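Local structure of soluble epoxide hydrolase (Bacillus megaterium, 4INZ) at residues 113-118 and 217-222; 90-95 and 117-122. The protein is a soluble enzyme of the epoxide hydrolase family, built on the alpha/beta hydrolase fold with a helical cap. The protein carries 1 engineered substitution. One frame throughout, in Å; residues are numbered along the deposited sequence.

Interaction 1: residues 113-118 and 217-222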
loop_
_atom_site.group_PDB
_atom_site.type_symbol
_atom_site.label_atom_id
_atom_site.label_comp_id
_atom_site.label_asym_id
_atom_site.label_seq_id
_atom_site.Cartn_x
_atom_site.Cartn_y
_atom_site.Cartn_z
ATOM N N HIS A 113 1.100 -2.342 -1.282
ATOM C CA HIS A 113 2.076 -2.093 -0.220
ATOM C C HIS A 113 1.447 -1.201 0.858
ATOM O O HIS A 113 0.765 -0.229 0.536
ATOM C CB HIS A 113 3.303 -1.402 -0.835
ATOM C CG HIS A 113 4.336 -0.953 0.148
ATOM N ND1 HIS A 113 4.971 -1.814 1.026
ATOM C CD2 HIS A 113 4.894 0.265 0.348
ATOM C CE1 HIS A 113 5.853 -1.137 1.739
ATOM N NE2 HIS A 113 5.823 0.127 1.351
ATOM N N ASP A 114 1.651 -1.557 2.126
ATOM C CA ASP A 114 1.299 -0.694 3.263
ATOM C C ASP A 114 -0.207 -0.371 3.251
ATOM O O ASP A 114 -1.021 -1.295 3.194
ATOM C CB ASP A 114 2.191 0.563 3.263
ATOM C CG ASP A 114 2.092 1.372 4.550
ATOM O OD1 ASP A 114 2.798 1.035 5.534
ATOM O OD2 ASP A 114 1.324 2.353 4.573
ATOM N N TRP A 115 -0.595 0.907 3.287
ATOM C CA TRP A 115 -2.022 1.239 3.189
ATOM C C TRP A 115 -2.622 0.671 1.904
ATOM O O TRP A 115 -3.779 0.247 1.881
ATOM C CB TRP A 115 -2.281 2.758 3.273
ATOM C CG TRP A 115 -2.903 3.168 4.579
ATOM C CD1 TRP A 115 -2.296 3.835 5.606
ATOM C CD2 TRP A 115 -4.244 2.908 5.010
ATOM N NE1 TRP A 115 -3.180 4.014 6.646
ATOM C CE2 TRP A 115 -4.381 3.451 6.306
ATOM C CE3 TRP A 115 -5.344 2.272 4.423
ATOM C CZ2 TRP A 115 -5.574 3.371 7.028
ATOM C CZ3 TRP A 115 -6.532 2.199 5.141
ATOM C CH2 TRP A 115 -6.635 2.743 6.429
ATOM N N GLY A 116 -1.835 0.671 0.833
ATOM C CA GLY A 116 -2.268 0.090 -0.426
ATOM C C GLY A 116 -2.604 -1.384 -0.288
ATOM O O GLY A 116 -3.486 -1.893 -0.978
ATOM N N ALA A 117 -1.889 -2.067 0.602
ATOM C CA ALA A 117 -2.149 -3.478 0.892
ATOM C C ALA A 117 -3.398 -3.660 1.762
ATOM O O ALA A 117 -4.198 -4.559 1.522
ATOM C CB ALA A 117 -0.925 -4.134 1.537
ATOM N N GLY A 118 -3.569 -2.812 2.770
ATOM C CA GLY A 118 -4.799 -2.819 3.542
ATOM C C GLY A 118 -6.005 -2.703 2.617
ATOM O O GLY A 118 -6.974 -3.462 2.723
ATOM N N LEU A 217 -3.150 11.384 7.022
ATOM C CA LEU A 217 -3.439 10.967 8.395
ATOM C C LEU A 217 -4.891 10.536 8.573
ATOM O O LEU A 217 -5.195 9.701 9.432
ATOM C CB LEU A 217 -3.084 12.086 9.383
ATOM C CG LEU A 217 -1.587 12.408 9.445
ATOM C CD1 LEU A 217 -1.291 13.673 10.247
ATOM C CD2 LEU A 217 -0.810 11.214 10.008
ATOM N N SER A 218 -5.781 11.104 7.763
ATOM C CA SER A 218 -7.210 10.800 7.851
ATOM C C SER A 218 -7.506 9.310 7.665
ATOM O O SER A 218 -8.420 8.772 8.292
ATOM C CB SER A 218 -8.017 11.643 6.856
ATOM O OG SER A 218 -8.000 13.010 7.219
ATOM N N TYR A 219 -6.735 8.650 6.807
ATOM C CA TYR A 219 -6.842 7.203 6.647
ATOM C C TYR A 219 -6.767 6.513 8.002
ATOM O O TYR A 219 -7.588 5.646 8.316
ATOM C CB TYR A 219 -5.690 6.679 5.796
ATOM C CG TYR A 219 -5.786 6.911 4.310
ATOM C CD1 TYR A 219 -5.651 8.183 3.768
ATOM C CD2 TYR A 219 -5.964 5.841 3.441
ATOM C CE1 TYR A 219 -5.710 8.378 2.406
ATOM C CE2 TYR A 219 -6.027 6.027 2.078
ATOM C CZ TYR A 219 -5.902 7.293 1.564
ATOM O OH TYR A 219 -5.964 7.470 0.207
ATOM N N TYR A 220 -5.760 6.884 8.788
ATOM C CA TYR A 220 -5.504 6.243 10.078
ATOM C C TYR A 220 -6.596 6.543 11.097
ATOM O O TYR A 220 -6.854 5.748 12.011
ATOM C CB TYR A 220 -4.153 6.689 10.652
ATOM C CG TYR A 220 -2.948 6.180 9.893
ATOM C CD1 TYR A 220 -2.305 5.012 10.280
ATOM C CD2 TYR A 220 -2.449 6.873 8.795
ATOM C CE1 TYR A 220 -1.201 4.541 9.589
ATOM C CE2 TYR A 220 -1.347 6.413 8.098
ATOM C CZ TYR A 220 -0.725 5.244 8.498
ATOM O OH TYR A 220 0.372 4.777 7.806
ATOM N N ARG A 221 -7.231 7.696 10.943
ATOM C CA ARG A 221 -8.193 8.162 11.937
ATOM C C ARG A 221 -9.556 7.495 11.805
ATOM O O ARG A 221 -10.474 7.784 12.574
ATOM C CB ARG A 221 -8.289 9.692 11.897
ATOM C CG ARG A 221 -7.006 10.319 12.408
ATOM C CD ARG A 221 -6.847 11.791 12.078
ATOM N NE ARG A 221 -5.617 12.287 12.687
ATOM C CZ ARG A 221 -5.183 13.540 12.609
ATOM N NH1 ARG A 221 -5.873 14.449 11.933
ATOM N NH2 ARG A 221 -4.048 13.878 13.209
ATOM N N ASN A 222 -9.672 6.597 10.830
ATOM C CA ASN A 222 -10.857 5.762 10.674
ATOM C C ASN A 222 -10.621 4.327 11.124
ATOM O O ASN A 222 -11.555 3.528 11.161
ATOM C CB ASN A 222 -11.335 5.762 9.222
ATOM C CG ASN A 222 -11.930 7.090 8.809
ATOM O OD1 ASN A 222 -12.607 7.747 9.597
ATOM N ND2 ASN A 222 -11.685 7.491 7.569
HETATM O O HOH W 1 1.338 2.448 7.886
#
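At a turn that fits the nucleophile elbow of the alpha/beta hydrolase fold, W115 opens helix 115-126 and pushes its indole between Y219 and Y220, two consecutive residues of segment 217-222. The two tyrosines use the indole differently. Y220 receives the edge: NE1 of W115 stands over the centre of the Y220 ring, 3.3 Å from Y220 CZ, and the five-membered ring meets the phenol in a T-shaped stack with planes at 87°. Y219 works on a face. Its CB makes a CH-pi contact 3.9 Å from the centroid of the W115 six-membered ring, while its ring directs an edge toward that same indole, planes at 68°. The backbone joins in as well, Y219 O coming within 3.3 Å of W115 CZ2. The indole hangs from a chi1 of -108°, well off a staggered value, which places it against both tyrosines and suggests some torsional cost.

The polar end of Y220 lies near D114. Water 1 bridges Y220 OH and D114 OD1, probably donating to the carboxylate, 3.1 Å from D114 OD1, with no direct hydrogen bond between the two side chains (D114 OD2 to Y220 OH 4.2 Å). D114 OD2 accepts a bond from F47 N and a weak one from W115 N at 2.7 Å, which helps to fix the rotation of the carboxylate. Y219 OH is satisfied elsewhere, by R73 O.

D114 has a positive phi, the unusual backbone that the sharp strand-turn-helix demands. A di(hydroxyethyl)ether molecule lies beside Y220 and may mark a pocket there. A tyrosine from the cap, linked by a water to the elbow aspartate and resting its ring face on the indole edge of W115, is consistent with the active-site layout of epoxide hydrolases of this fold.

Interaction 2: residues 90-95 and 117-122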
loop_
_atom_site.group_PDB
_atom_site.type_symbol
_atom_site.label_atom_id
_atom_site.label_comp_id
_atom_site.label_asym_id
_atom_site.label_seq_id
_atom_site.Cartn_x
_atom_site.Cartn_y
_atom_site.Cartn_z
ATOM N N ASP A 90 -14.611 1.718 2.629
ATOM C CA ASP A 90 -15.551 1.462 1.542
ATOM C C ASP A 90 -15.328 2.434 0.382
ATOM O O ASP A 90 -15.484 2.071 -0.788
ATOM C CB ASP A 90 -17.004 1.554 2.023
ATOM C CG ASP A 90 -17.407 0.390 2.917
ATOM O OD1 ASP A 90 -16.641 -0.584 3.026
ATOM O OD2 ASP A 90 -18.512 0.445 3.500
ATOM N N VAL A 91 -14.971 3.672 0.715
ATOM C CA VAL A 91 -14.707 4.689 -0.296
ATOM C C VAL A 91 -13.449 4.334 -1.076
ATOM O O VAL A 91 -13.438 4.368 -2.308
ATOM C CB VAL A 91 -14.541 6.083 0.331
ATOM C CG1 VAL A 91 -14.251 7.116 -0.755
ATOM C CG2 VAL A 91 -15.799 6.456 1.105
ATOM N N LEU A 92 -12.396 3.983 -0.346
ATOM C CA LEU A 92 -11.122 3.617 -0.951
ATOM C C LEU A 92 -11.255 2.394 -1.855
ATOM O O LEU A 92 -10.656 2.336 -2.926
ATOM C CB LEU A 92 -10.091 3.346 0.146
ATOM C CG LEU A 92 -9.825 4.546 1.062
ATOM C CD1 LEU A 92 -9.097 4.121 2.321
ATOM C CD2 LEU A 92 -9.047 5.633 0.326
ATOM N N VAL A 93 -12.040 1.415 -1.413
ATOM C CA VAL A 93 -12.270 0.207 -2.199
ATOM C C VAL A 93 -13.012 0.519 -3.498
ATOM O O VAL A 93 -12.709 -0.049 -4.549
ATOM C CB VAL A 93 -13.035 -0.872 -1.384
ATOM C CG1 VAL A 93 -13.594 -1.963 -2.302
ATOM C CG2 VAL A 93 -12.133 -1.481 -0.315
ATOM N N GLU A 94 -13.978 1.433 -3.429
ATOM C CA GLU A 94 -14.718 1.839 -4.621
ATOM C C GLU A 94 -13.820 2.609 -5.591
ATOM O O GLU A 94 -13.966 2.488 -6.810
ATOM C CB GLU A 94 -15.957 2.660 -4.252
ATOM C CG GLU A 94 -16.718 3.211 -5.453
ATOM C CD GLU A 94 -17.516 2.153 -6.214
ATOM O OE1 GLU A 94 -17.470 0.962 -5.840
ATOM O OE2 GLU A 94 -18.201 2.523 -7.192
ATOM N N ASP A 95 -12.888 3.395 -5.055
ATOM C CA ASP A 95 -11.906 4.059 -5.904
ATOM C C ASP A 95 -11.247 3.022 -6.795
ATOM O O ASP A 95 -11.145 3.202 -8.007
ATOM C CB ASP A 95 -10.814 4.755 -5.080
ATOM C CG ASP A 95 -11.256 6.091 -4.517
ATOM O OD1 ASP A 95 -12.374 6.546 -4.846
ATOM O OD2 ASP A 95 -10.469 6.691 -3.751
ATOM N N ALA A 117 -1.889 -2.067 0.602
ATOM C CA ALA A 117 -2.149 -3.478 0.892
ATOM C C ALA A 117 -3.398 -3.660 1.762
ATOM O O ALA A 117 -4.198 -4.559 1.522
ATOM C CB ALA A 117 -0.925 -4.134 1.537
ATOM N N GLY A 118 -3.569 -2.812 2.770
ATOM C CA GLY A 118 -4.799 -2.819 3.542
ATOM C C GLY A 118 -6.005 -2.703 2.617
ATOM O O GLY A 118 -6.974 -3.462 2.723
ATOM N N ILE A 119 -5.929 -1.757 1.687
ATOM C CA ILE A 119 -7.006 -1.530 0.732
ATOM C C ILE A 119 -7.107 -2.685 -0.261
ATOM O O ILE A 119 -8.193 -3.214 -0.512
ATOM C CB ILE A 119 -6.799 -0.204 -0.029
ATOM C CG1 ILE A 119 -6.801 0.978 0.950
ATOM C CG2 ILE A 119 -7.879 -0.029 -1.107
ATOM C CD1 ILE A 119 -6.181 2.259 0.384
ATOM N N GLY A 120 -5.964 -3.077 -0.809
ATOM C CA GLY A 120 -5.911 -4.083 -1.855
ATOM C C GLY A 120 -6.340 -5.474 -1.426
ATOM O O GLY A 120 -7.033 -6.156 -2.180
ATOM N N TRP A 121 -5.921 -5.910 -0.237
ATOM C CA TRP A 121 -6.382 -7.192 0.292
ATOM C C TRP A 121 -7.898 -7.149 0.406
ATOM O O TRP A 121 -8.599 -8.073 -0.022
ATOM C CB TRP A 121 -5.793 -7.471 1.681
ATOM C CG TRP A 121 -4.384 -8.067 1.724
ATOM C CD1 TRP A 121 -3.248 -7.447 2.164
ATOM C CD2 TRP A 121 -3.994 -9.406 1.370
ATOM N NE1 TRP A 121 -2.172 -8.303 2.081
ATOM C CE2 TRP A 121 -2.605 -9.513 1.597
ATOM C CE3 TRP A 121 -4.681 -10.517 0.869
ATOM C CZ2 TRP A 121 -1.892 -10.687 1.349
ATOM C CZ3 TRP A 121 -3.972 -11.685 0.620
ATOM C CH2 TRP A 121 -2.593 -11.761 0.865
ATOM N N THR A 122 -8.402 -6.066 0.991
ATOM C CA THR A 122 -9.840 -5.906 1.182
ATOM C C THR A 122 -10.572 -5.941 -0.163
ATOM O O THR A 122 -11.602 -6.603 -0.307
ATOM C CB THR A 122 -10.160 -4.605 1.940
ATOM O OG1 THR A 122 -9.496 -4.622 3.211
ATOM C CG2 THR A 122 -11.659 -4.461 2.162
#
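Apolar packing carries the contact between L92 and V93 of helix 89-102 and I119 and T122 of helix 115-126. L92 and I119 meet through their outer branches, CD1 of L92 lying 4.0 Å from CD1 of I119, with the two side chains crossing at about a right angle. The L92 CB also leans on the same isoleucine branch, 4.1 Å from I119 CG1. The other branch of I119, CG2, turns to the backbone of the partner helix and comes 4.1 Å from L92 O. At the next residue of helix 89-102, and about a turn on in helix 115-126, methyl meets methyl: V93 CG2 and T122 CG2 are 3.9 Å apart.

Between the two segments there is no hydrogen bond; T122 OG1 is satisfied within its own helix. It donates to G118 O at 2.8 Å, almost in line with the carbonyl bond, and this pays for the buried hydroxyl. With chi1 at -58°, the hydroxyl folds back along the helix while CG2 is left to face V93.

Charged groups pair beyond the apolar patch: D90 forms a salt bridge with R126 of helix 115-126, and buried D95 another with R73 of a loop.

As for the backbones, the two segments cross at -72°, their axes 9.5 Å apart at closest approach, with V93 and I119 nearest in the register. Helix 89-102 leads into strand 108-112 and helix 115-126 leads on to strand 131-137, so this is packing between successive connecting helices of parallel beta-alpha-beta units, as found in the alpha/beta hydrolase fold.

In the fold
Both interactions use helix 115-126, and their segments share A117 and G118. Interaction 1 takes its first turn, next to the end of strand 108-112; interaction 2 takes the turn that follows. Their centres lie 9 Å apart and they are in direct contact, since Y219 CE2 of interaction 1 packs 3.5 Å from L92 CD2 of interaction 2. Along the chain, helix 89-102 comes first, then helix 115-126, and helix 213-220 much later, within the largely helical insertion between strands 131-137 and 248-253. One short helix start thus joins the sheet-side core to the cap, so the packing of the cap on the core runs on without a break into the packing between two core helices.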